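Local coordinates for ORC1-type DNA replication protein 2 (Aeropyrum pernix, PDB 1W5S) that binds ATP and DNA and takes part in regulating DNA replication through an AAA+ ATPase domain joined to a winged-helix domain, at residues N52-S57 against L183-D188; V61-T66 against L212-S217; T222-R227 against R260-A265. One frame throughout, in Å; residues are numbered along the deposited sequence.

How the interactions relate
All three interactions line the path from the core of the ATPase domain to its lid, with ADP between the last two. Interaction 1 pairs two strands of the parallel sheet; strand 51-56 runs on into the phosphate-binding loop of interaction 2, whose centre is about 12 Å away, and Tyr55 O to Leu212 N, 2.8 Å and probably a hydrogen bond, carries the sheet toward 212-217. Interaction 2 holds the diphosphate and N7 of the base, while interaction 3, about 12 Å farther on between centres, takes the adenine and ribose, with Arg260 reaching the phosphates. Tyr215 CZ meets Ile223 CD1 at 3.8 Å, linking interactions 2 and 3. Interactions 1 and 3 do not touch; their nearest atoms are about 10 Å apart.

Interaction 1. Residues N52-S57 against L183-D188; sequences NMIYGS and LLVASD. With SO4 (sulfate ion), chain C.
The ring of Tyr55 meets the backbone of Asp188 obliquely, its CD1 3.8 Å from Asp188 C. Two neighbouring strands of the parallel five-stranded sheet of an AAA+ domain meet here: 51-56, which leads into the phosphate-binding loop, and 180-186 beside it. CG of Tyr55 stands between the backbone N and the carbonyl carbon (chi1 61°), which turns the ring toward the backbone of Asp188, just past the corner at Ser187. The other flat group, the Asp188 carboxylate, turns elsewhere: it caps a backbone N just past its segment and forms a salt bridge with Arg190, a fitting task for an acid at the turn into a helix.

Regular parallel pairing holds the strands together. Leu184 uses both its backbone N and its O, donating from N to Asn52 O (2.7 Å) and accepting Ile54 N at its O (2.8 Å), and Ala186 N then reaches Ile54 O with the C=O···N angle close to straight, 165°. Beyond this the pairing frays, with a weak 3.4 Å bond from Gly56 N to Ser187 O. Ser57 OG, at the end of the first segment, bonds to His211 and also to a sulfate that probably comes from the crystallisation medium, at a doubtfully short distance.

Apolar residues suit both faces, since each is covered by helix. On one, Ile54 and Leu183 cross obliquely, with Ile54 CG1 3.8 Å from Leu183 CD2; Leu183 and Val185 also touch Ala69 of helix 65-82. On the other, where Met195 of helix 190-198 covers both residues, the Met53 side chain is stretched as far as its sulfur and then bends (chi3 -31°), carrying Met53 CE to 3.8 Å from Leu184 CD1.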
loop_
_atom_site.group_PDB
_atom_site.type_symbol
_atom_site.label_atom_id
_atom_site.label_comp_id
_atom_site.label_asym_id
_atom_site.label_seq_id
_atom_site.Cartn_x
_atom_site.Cartn_y
_atom_site.Cartn_z
ATOM N N ASN A 52 -10.678 4.583 -8.748
ATOM C CA ASN A 52 -9.578 5.335 -8.224
ATOM C C ASN A 52 -8.550 4.426 -7.590
ATOM O O ASN A 52 -8.811 3.253 -7.282
ATOM C CB ASN A 52 -10.087 6.341 -7.176
ATOM C CG ASN A 52 -10.969 7.395 -7.778
ATOM O OD1 ASN A 52 -10.706 7.900 -8.872
ATOM N ND2 ASN A 52 -12.043 7.707 -7.090
ATOM N N MET A 53 -7.397 5.026 -7.339
ATOM C CA MET A 53 -6.277 4.305 -6.841
ATOM C C MET A 53 -5.328 5.031 -5.882
ATOM O O MET A 53 -4.939 6.190 -6.093
ATOM C CB MET A 53 -5.462 3.755 -7.959
ATOM C CG MET A 53 -4.479 2.756 -7.430
ATOM S SD MET A 53 -3.528 1.992 -8.706
ATOM C CE MET A 53 -4.688 1.982 -10.080
ATOM N N ILE A 54 -4.930 4.236 -4.879
ATOM C CA ILE A 54 -3.986 4.607 -3.848
ATOM C C ILE A 54 -2.835 3.586 -3.901
ATOM O O ILE A 54 -3.070 2.376 -3.911
ATOM C CB ILE A 54 -4.677 4.597 -2.460
ATOM C CG1 ILE A 54 -5.857 5.565 -2.498
ATOM C CG2 ILE A 54 -3.707 5.020 -1.384
ATOM C CD1 ILE A 54 -6.890 5.335 -1.444
ATOM N N TYR A 55 -1.614 4.096 -3.992
ATOM C CA TYR A 55 -0.421 3.302 -3.776
ATOM C C TYR A 55 0.664 4.104 -2.978
ATOM O O TYR A 55 0.486 5.268 -2.637
ATOM C CB TYR A 55 0.095 2.816 -5.121
ATOM C CG TYR A 55 0.465 3.948 -6.034
ATOM C CD1 TYR A 55 1.786 4.445 -6.095
ATOM C CD2 TYR A 55 -0.500 4.554 -6.829
ATOM C CE1 TYR A 55 2.109 5.455 -6.937
ATOM C CE2 TYR A 55 -0.183 5.585 -7.653
ATOM C CZ TYR A 55 1.099 6.055 -7.686
ATOM O OH TYR A 55 1.337 7.094 -8.521
ATOM N N GLY A 56 1.752 3.433 -2.621
ATOM C CA GLY A 56 2.889 4.032 -1.880
ATOM C C GLY A 56 4.192 3.854 -2.619
ATOM O O GLY A 56 4.161 3.450 -3.769
ATOM N N SER A 57 5.336 4.211 -2.004
ATOM C CA SER A 57 6.622 3.878 -2.614
ATOM C C SER A 57 6.973 2.383 -2.430
ATOM O O SER A 57 6.417 1.658 -1.623
ATOM C CB SER A 57 7.742 4.750 -2.074
ATOM O OG SER A 57 7.523 6.094 -2.401
ATOM N N LEU A 183 -12.220 1.359 -5.361
ATOM C CA LEU A 183 -11.035 2.023 -4.819
ATOM C C LEU A 183 -9.953 0.963 -4.749
ATOM O O LEU A 183 -10.081 0.050 -3.942
ATOM C CB LEU A 183 -11.279 2.589 -3.421
ATOM C CG LEU A 183 -10.569 3.899 -3.006
ATOM C CD1 LEU A 183 -10.662 4.187 -1.543
ATOM C CD2 LEU A 183 -9.166 4.087 -3.519
ATOM N N LEU A 184 -8.967 1.058 -5.657
ATOM C CA LEU A 184 -7.836 0.139 -5.696
ATOM C C LEU A 184 -6.762 0.695 -4.798
ATOM O O LEU A 184 -6.529 1.950 -4.736
ATOM C CB LEU A 184 -7.285 -0.034 -7.092
ATOM C CG LEU A 184 -8.342 -0.219 -8.191
ATOM C CD1 LEU A 184 -7.612 -0.363 -9.556
ATOM C CD2 LEU A 184 -9.292 -1.415 -7.894
ATOM N N VAL A 185 -6.235 -0.233 -3.996
ATOM C CA VAL A 185 -5.134 0.016 -3.119
ATOM C C VAL A 185 -4.009 -0.951 -3.484
ATOM O O VAL A 185 -4.208 -2.154 -3.368
ATOM C CB VAL A 185 -5.555 -0.153 -1.669
ATOM C CG1 VAL A 185 -4.392 0.086 -0.811
ATOM C CG2 VAL A 185 -6.622 0.880 -1.306
ATOM N N ALA A 186 -2.887 -0.430 -4.010
ATOM C CA ALA A 186 -1.736 -1.260 -4.397
ATOM C C ALA A 186 -0.485 -0.887 -3.610
ATOM O O ALA A 186 -0.414 0.204 -2.986
ATOM C CB ALA A 186 -1.463 -1.219 -5.892
ATOM N N SER A 187 0.504 -1.779 -3.623
ATOM C CA SER A 187 1.661 -1.549 -2.775
ATOM C C SER A 187 2.519 -0.455 -3.300
ATOM O O SER A 187 3.057 0.306 -2.482
ATOM C CB SER A 187 2.468 -2.816 -2.457
ATOM O OG SER A 187 2.758 -3.514 -3.628
ATOM N N ASP A 188 2.548 -0.279 -4.622
ATOM C CA ASP A 188 3.322 0.793 -5.229
ATOM C C ASP A 188 3.010 0.945 -6.713
ATOM O O ASP A 188 2.178 0.247 -7.253
ATOM C CB ASP A 188 4.842 0.544 -5.004
ATOM C CG ASP A 188 5.300 -0.794 -5.576
ATOM O OD1 ASP A 188 5.803 -1.595 -4.805
ATOM O OD2 ASP A 188 5.124 -1.067 -6.779
HETATM S S SO4 C . 8.615 7.844 0.466
HETATM O O1 SO4 C . 10.044 7.678 0.690
HETATM O O2 SO4 C . 8.105 9.051 1.060
HETATM O O3 SO4 C . 7.992 6.590 0.910
HETATM O O4 SO4 C . 8.289 8.029 -0.962
#

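Interaction 2. Residues V61-T66 against L212-S217; sequences VGIGKT and LPAYKS. With ADP (adenosine-5'-diphosphate), chain E; SO4 (sulfate ion), chain C.
Ile63, in the Walker A phosphate-binding loop (P-loop), lies between the ADP phosphates and residues 212-217, touching Ala214. Its CB lies 4.3 Å from Pro213 O. There the chain forks: CG2 rests against CA and CB of Ala214, whose small side chain permits the close approach, while CG1, set between backbone N and carbonyl carbon (chi1 61°), passes 3.2 Å from ADP O2B. At the tip, CD1 faces Leu212 O at 3.9 Å. A branched apolar residue thus touches both strand-end loop and nucleotide.

Five backbone amides, Gly62 N, Ile63 N, Gly64 N, Lys65 N and Thr66 N, donate to the diphosphate; Lys65 NZ and Thr67 OG1 also bond the nucleotide. O2B alone is gripped by three donors, Ile63 N, Lys65 N and Lys65 NZ, the last at 2.7 Å.

Tyr215 comes in from the other segment. Its ring edge faces Gly62 O, and CZ lies 3.2 Å from Ile63 O. Glycine suits position 64 because a side chain would run into the Tyr215 hydroxyl, whose OH lies 3.7 Å from Gly64 CA, and into the carbonyl O of Ile63. Tyr215 OH, at the far end of the ring, donates to ADP N7 at 2.8 Å.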
loop_
_atom_site.group_PDB
_atom_site.type_symbol
_atom_site.label_atom_id
_atom_site.label_comp_id
_atom_site.label_asym_id
_atom_site.label_seq_id
_atom_site.Cartn_x
_atom_site.Cartn_y
_atom_site.Cartn_z
ATOM N N VAL A 61 5.464 -0.044 3.883
ATOM C CA VAL A 61 4.274 -0.656 4.488
ATOM C C VAL A 61 3.917 0.172 5.685
ATOM O O VAL A 61 4.780 0.804 6.228
ATOM C CB VAL A 61 4.480 -2.136 4.932
ATOM C CG1 VAL A 61 5.005 -2.932 3.810
ATOM C CG2 VAL A 61 5.499 -2.224 6.038
ATOM N N GLY A 62 2.658 0.144 6.089
ATOM C CA GLY A 62 2.186 0.769 7.307
ATOM C C GLY A 62 2.054 2.268 7.201
ATOM O O GLY A 62 2.088 2.970 8.218
ATOM N N ILE A 63 1.849 2.741 5.973
ATOM C CA ILE A 63 1.808 4.152 5.666
ATOM C C ILE A 63 0.372 4.751 5.509
ATOM O O ILE A 63 0.220 5.933 5.117
ATOM C CB ILE A 63 2.653 4.434 4.392
ATOM C CG1 ILE A 63 2.083 3.661 3.205
ATOM C CG2 ILE A 63 4.122 4.027 4.649
ATOM C CD1 ILE A 63 2.684 3.972 1.934
ATOM N N GLY A 64 -0.652 3.949 5.839
ATOM C CA GLY A 64 -2.014 4.442 5.895
ATOM C C GLY A 64 -2.825 4.213 4.608
ATOM O O GLY A 64 -3.840 4.831 4.393
ATOM N N LYS A 65 -2.367 3.323 3.755
ATOM C CA LYS A 65 -3.055 3.025 2.529
ATOM C C LYS A 65 -4.419 2.475 2.833
ATOM O O LYS A 65 -5.423 3.124 2.497
ATOM C CB LYS A 65 -2.260 2.086 1.676
ATOM C CG LYS A 65 -1.062 2.732 1.041
ATOM C CD LYS A 65 -0.412 1.791 -0.001
ATOM C CE LYS A 65 -0.126 0.317 0.522
ATOM N NZ LYS A 65 0.982 0.306 1.579
ATOM N N THR A 66 -4.459 1.327 3.519
ATOM C CA THR A 66 -5.726 0.642 3.919
ATOM C C THR A 66 -6.612 1.570 4.706
ATOM O O THR A 66 -7.789 1.680 4.418
ATOM C CB THR A 66 -5.385 -0.668 4.645
ATOM O OG1 THR A 66 -4.732 -1.461 3.680
ATOM C CG2 THR A 66 -6.589 -1.539 5.120
ATOM N N LEU A 212 1.003 7.910 -1.726
ATOM C CA LEU A 212 1.118 8.293 -0.332
ATOM C C LEU A 212 2.621 8.171 0.089
ATOM O O LEU A 212 3.243 7.186 -0.204
ATOM C CB LEU A 212 0.176 7.404 0.445
ATOM C CG LEU A 212 -1.101 7.924 1.116
ATOM C CD1 LEU A 212 -1.852 8.933 0.332
ATOM C CD2 LEU A 212 -1.948 6.701 1.516
ATOM N N PRO A 213 3.216 9.228 0.647
ATOM C CA PRO A 213 4.580 9.121 1.220
ATOM C C PRO A 213 4.641 8.483 2.603
ATOM O O PRO A 213 3.642 8.445 3.325
ATOM C CB PRO A 213 5.036 10.567 1.305
ATOM C CG PRO A 213 3.847 11.385 1.126
ATOM C CD PRO A 213 2.672 10.584 0.776
ATOM N N ALA A 214 5.802 7.964 2.982
ATOM C CA ALA A 214 5.976 7.362 4.324
ATOM C C ALA A 214 5.823 8.472 5.326
ATOM O O ALA A 214 6.101 9.610 4.994
ATOM C CB ALA A 214 7.375 6.696 4.464
ATOM N N TYR A 215 5.346 8.164 6.526
ATOM C CA TYR A 215 5.170 9.139 7.607
ATOM C C TYR A 215 6.444 9.733 8.165
ATOM O O TYR A 215 7.428 9.038 8.401
ATOM C CB TYR A 215 4.380 8.542 8.782
ATOM C CG TYR A 215 2.941 8.283 8.403
ATOM C CD1 TYR A 215 2.391 7.005 8.495
ATOM C CD2 TYR A 215 2.126 9.333 7.953
ATOM C CE1 TYR A 215 1.063 6.775 8.181
ATOM C CE2 TYR A 215 0.852 9.128 7.634
ATOM C CZ TYR A 215 0.305 7.831 7.733
ATOM O OH TYR A 215 -1.002 7.647 7.389
ATOM N N LYS A 216 6.415 11.051 8.371
ATOM C CA LYS A 216 7.540 11.737 9.030
ATOM C C LYS A 216 7.313 11.656 10.539
ATOM O O LYS A 216 6.185 11.268 11.001
ATOM C CB LYS A 216 7.637 13.208 8.652
ATOM C CG LYS A 216 7.579 13.536 7.244
ATOM C CD LYS A 216 8.686 12.947 6.425
ATOM C CE LYS A 216 8.588 13.618 5.035
ATOM N NZ LYS A 216 9.732 13.322 4.172
ATOM N N SER A 217 8.349 12.035 11.300
ATOM C CA SER A 217 8.299 11.891 12.770
ATOM C C SER A 217 7.146 12.649 13.427
ATOM O O SER A 217 6.435 12.095 14.241
ATOM C CB SER A 217 9.661 12.211 13.403
ATOM O OG SER A 217 10.187 13.439 12.936
HETATM P PB ADP E . -0.572 0.271 4.809
HETATM O O1B ADP E . 0.315 -0.908 5.111
HETATM O O2B ADP E . 0.091 1.307 3.907
HETATM O O3B ADP E . -1.933 -0.188 4.236
HETATM P PA ADP E . -2.240 0.768 7.161
HETATM O O1A ADP E . -2.399 -0.707 7.314
HETATM O O2A ADP E . -3.338 1.658 6.623
HETATM O O3A ADP E . -0.859 0.977 6.228
HETATM O "O5'" ADP E . -1.727 1.393 8.571
HETATM C "C5'" ADP E . -0.806 0.739 9.472
HETATM C "C4'" ADP E . -1.200 1.039 10.887
HETATM O "O4'" ADP E . -1.052 2.450 11.138
HETATM C "C3'" ADP E . -2.659 0.738 11.191
HETATM O "O3'" ADP E . -2.828 0.457 12.564
HETATM C "C2'" ADP E . -3.402 2.060 10.907
HETATM O "O2'" ADP E . -4.597 2.220 11.711
HETATM C "C1'" ADP E . -2.334 3.075 11.356
HETATM N N9 ADP E . -2.523 4.339 10.616
HETATM C C8 ADP E . -2.015 4.572 9.390
HETATM N N7 ADP E . -2.321 5.783 8.962
HETATM C C5 ADP E . -3.020 6.370 9.919
HETATM C C6 ADP E . -3.653 7.678 10.036
HETATM N N6 ADP E . -3.535 8.543 8.992
HETATM N N1 ADP E . -4.303 7.974 11.191
HETATM C C2 ADP E . -4.393 7.028 12.184
HETATM N N3 ADP E . -3.834 5.793 12.089
HETATM C C4 ADP E . -3.154 5.419 11.021
HETATM S S SO4 C . 8.615 7.844 0.466
HETATM O O1 SO4 C . 10.044 7.678 0.690
HETATM O O2 SO4 C . 8.105 9.051 1.060
HETATM O O3 SO4 C . 7.992 6.590 0.910
HETATM O O4 SO4 C . 8.289 8.029 -0.962
#

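Interaction 3. Residues T222-R227 against R260-A265; sequences TILEQR and RRAIVA. With ADP (adenosine-5'-diphosphate), chain E.
Ile263 and Arg227 cross at about a right angle, and the methyl CD1 of the isoleucine sits over the centre of the guanidinium, 3.6 Å above its plane. Both belong to the helical lid of the AAA+ module, where helices 217-231 and 259-275 run side by side at 37°, their local axes 10.0 Å apart. The same methyl meets Ile223 CG2 at 3.6 Å, again roughly perpendicular, so it serves two partners that approach from different directions. Leu224 lies on the side away from the nucleotide; its CD2 reaches Ala262 O at 3.4 Å and also touches the short Ala262 CB, while Ile245 packs on both residues.

Arginine suits its place because it is flat and rich in donors. The Arg227 chain bends at its second torsion (chi2 -62°) and then runs extended, bringing the guanidinium under the Ile263 methyl and its edge, in plane, to O2'; Val14 O takes a bond from NH1. Ile223 CD1 packs 3.8 Å from C5 of the adenine. Arg260, placed like the sensor 2 arginine of AAA+ proteins, points NH2 at the phosphates, bonding O1A weakly, with ADP O1B 2.9 Å from Arg260 NH2; its NH1 pairs with Glu17. The single nitrogen Arg227 NH2 donates to both ADP N3, at 3.0 Å, and ADP O2', at 2.8 Å.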
loop_
_atom_site.group_PDB
_atom_site.type_symbol
_atom_site.label_atom_id
_atom_site.label_comp_id
_atom_site.label_asym_id
_atom_site.label_seq_id
_atom_site.Cartn_x
_atom_site.Cartn_y
_atom_site.Cartn_z
ATOM N N THR A 222 1.673 12.637 15.836
ATOM C CA THR A 222 0.270 12.922 15.803
ATOM C C THR A 222 -0.572 11.618 15.832
ATOM O O THR A 222 -1.612 11.548 16.460
ATOM C CB THR A 222 -0.079 13.798 14.559
ATOM O OG1 THR A 222 0.480 15.090 14.724
ATOM C CG2 THR A 222 -1.591 13.967 14.378
ATOM N N ILE A 223 -0.138 10.599 15.128
ATOM C CA ILE A 223 -0.854 9.293 15.116
ATOM C C ILE A 223 -0.802 8.597 16.448
ATOM O O ILE A 223 -1.771 8.066 16.869
ATOM C CB ILE A 223 -0.275 8.353 14.000
ATOM C CG1 ILE A 223 -0.772 8.859 12.639
ATOM C CG2 ILE A 223 -0.628 6.879 14.191
ATOM C CD1 ILE A 223 -0.061 8.254 11.458
ATOM N N LEU A 224 0.353 8.600 17.106
ATOM C CA LEU A 224 0.523 7.945 18.418
ATOM C C LEU A 224 -0.247 8.687 19.510
ATOM O O LEU A 224 -0.990 8.098 20.287
ATOM C CB LEU A 224 2.001 7.849 18.774
ATOM C CG LEU A 224 2.936 6.931 17.959
ATOM C CD1 LEU A 224 4.355 7.158 18.354
ATOM C CD2 LEU A 224 2.565 5.529 18.198
ATOM N N GLU A 225 -0.089 9.995 19.517
ATOM C CA GLU A 225 -0.819 10.856 20.434
ATOM C C GLU A 225 -2.332 10.518 20.437
ATOM O O GLU A 225 -2.960 10.469 21.468
ATOM C CB GLU A 225 -0.572 12.366 20.100
ATOM C CG GLU A 225 -0.929 13.247 21.282
ATOM C CD GLU A 225 -1.060 14.736 21.008
ATOM O OE1 GLU A 225 -0.652 15.478 21.904
ATOM O OE2 GLU A 225 -1.594 15.169 19.970
ATOM N N GLN A 226 -2.910 10.305 19.257
ATOM C CA GLN A 226 -4.365 10.140 19.139
ATOM C C GLN A 226 -4.761 8.758 19.707
ATOM O O GLN A 226 -5.818 8.580 20.343
ATOM C CB GLN A 226 -4.788 10.303 17.676
ATOM C CG GLN A 226 -6.176 9.747 17.361
ATOM C CD GLN A 226 -6.562 9.905 15.910
ATOM O OE1 GLN A 226 -5.830 9.466 14.992
ATOM N NE2 GLN A 226 -7.736 10.497 15.683
ATOM N N ARG A 227 -3.896 7.780 19.448
ATOM C CA ARG A 227 -4.094 6.444 20.012
ATOM C C ARG A 227 -3.935 6.468 21.539
ATOM O O ARG A 227 -4.647 5.780 22.256
ATOM C CB ARG A 227 -3.062 5.489 19.432
ATOM C CG ARG A 227 -3.167 5.313 17.983
ATOM C CD ARG A 227 -4.465 4.720 17.553
ATOM N NE ARG A 227 -4.490 4.673 16.109
ATOM C CZ ARG A 227 -4.619 3.586 15.378
ATOM N NH1 ARG A 227 -4.870 2.444 15.929
ATOM N NH2 ARG A 227 -4.624 3.682 14.067
ATOM N N ARG A 260 2.311 1.391 11.544
ATOM C CA ARG A 260 2.077 0.109 12.149
ATOM C C ARG A 260 3.202 -0.237 13.106
ATOM O O ARG A 260 2.910 -0.590 14.246
ATOM C CB ARG A 260 1.894 -1.007 11.105
ATOM C CG ARG A 260 1.988 -2.400 11.723
ATOM C CD ARG A 260 1.271 -3.459 10.967
ATOM N NE ARG A 260 1.239 -3.077 9.556
ATOM C CZ ARG A 260 0.153 -2.938 8.782
ATOM N NH1 ARG A 260 -1.120 -3.203 9.210
ATOM N NH2 ARG A 260 0.374 -2.549 7.530
ATOM N N ARG A 261 4.468 -0.083 12.685
ATOM C CA ARG A 261 5.616 -0.330 13.595
ATOM C C ARG A 261 5.488 0.596 14.787
ATOM O O ARG A 261 5.732 0.160 15.902
ATOM C CB ARG A 261 6.989 -0.169 12.940
ATOM C CG ARG A 261 7.437 -1.346 12.110
ATOM C CD ARG A 261 8.942 -1.380 11.662
ATOM N NE ARG A 261 9.719 -1.722 12.854
ATOM C CZ ARG A 261 11.040 -1.958 12.950
ATOM N NH1 ARG A 261 11.856 -1.903 11.910
ATOM N NH2 ARG A 261 11.551 -2.234 14.148
ATOM N N ALA A 262 5.135 1.872 14.561
ATOM C CA ALA A 262 5.023 2.859 15.659
ATOM C C ALA A 262 3.952 2.514 16.722
ATOM O O ALA A 262 4.190 2.604 17.951
ATOM C CB ALA A 262 4.744 4.207 15.097
ATOM N N ILE A 263 2.769 2.083 16.243
ATOM C CA ILE A 263 1.661 1.755 17.162
ATOM C C ILE A 263 1.944 0.418 17.929
ATOM O O ILE A 263 1.698 0.307 19.117
ATOM C CB ILE A 263 0.312 1.754 16.432
ATOM C CG1 ILE A 263 -0.089 3.199 16.147
ATOM C CG2 ILE A 263 -0.835 0.978 17.237
ATOM C CD1 ILE A 263 -1.079 3.372 15.086
ATOM N N VAL A 264 2.471 -0.546 17.219
ATOM C CA VAL A 264 2.895 -1.822 17.782
ATOM C C VAL A 264 3.927 -1.645 18.903
ATOM O O VAL A 264 3.818 -2.255 19.970
ATOM C CB VAL A 264 3.416 -2.768 16.637
ATOM C CG1 VAL A 264 4.085 -4.016 17.157
ATOM C CG2 VAL A 264 2.219 -3.168 15.738
ATOM N N ALA A 265 4.879 -0.751 18.673
ATOM C CA ALA A 265 5.864 -0.415 19.674
ATOM C C ALA A 265 5.227 0.163 20.923
ATOM O O ALA A 265 5.601 -0.209 22.047
ATOM C CB ALA A 265 6.936 0.568 19.111
HETATM P PB ADP E . -0.572 0.271 4.809
HETATM O O1B ADP E . 0.315 -0.908 5.111
HETATM O O2B ADP E . 0.091 1.307 3.907
HETATM O O3B ADP E . -1.933 -0.188 4.236
HETATM P PA ADP E . -2.240 0.768 7.161
HETATM O O1A ADP E . -2.399 -0.707 7.314
HETATM O O2A ADP E . -3.338 1.658 6.623
HETATM O O3A ADP E . -0.859 0.977 6.228
HETATM O "O5'" ADP E . -1.727 1.393 8.571
HETATM C "C5'" ADP E . -0.806 0.739 9.472
HETATM C "C4'" ADP E . -1.200 1.039 10.887
HETATM O "O4'" ADP E . -1.052 2.450 11.138
HETATM C "C3'" ADP E . -2.659 0.738 11.191
HETATM O "O3'" ADP E . -2.828 0.457 12.564
HETATM C "C2'" ADP E . -3.402 2.060 10.907
HETATM O "O2'" ADP E . -4.597 2.220 11.711
HETATM C "C1'" ADP E . -2.334 3.075 11.356
HETATM N N9 ADP E . -2.523 4.339 10.616
HETATM C C8 ADP E . -2.015 4.572 9.390
HETATM N N7 ADP E . -2.321 5.783 8.962
HETATM C C5 ADP E . -3.020 6.370 9.919
HETATM C C6 ADP E . -3.653 7.678 10.036
HETATM N N6 ADP E . -3.535 8.543 8.992
HETATM N N1 ADP E . -4.303 7.974 11.191
HETATM C C2 ADP E . -4.393 7.028 12.184
HETATM N N3 ADP E . -3.834 5.793 12.089
HETATM C C4 ADP E . -3.154 5.419 11.021
#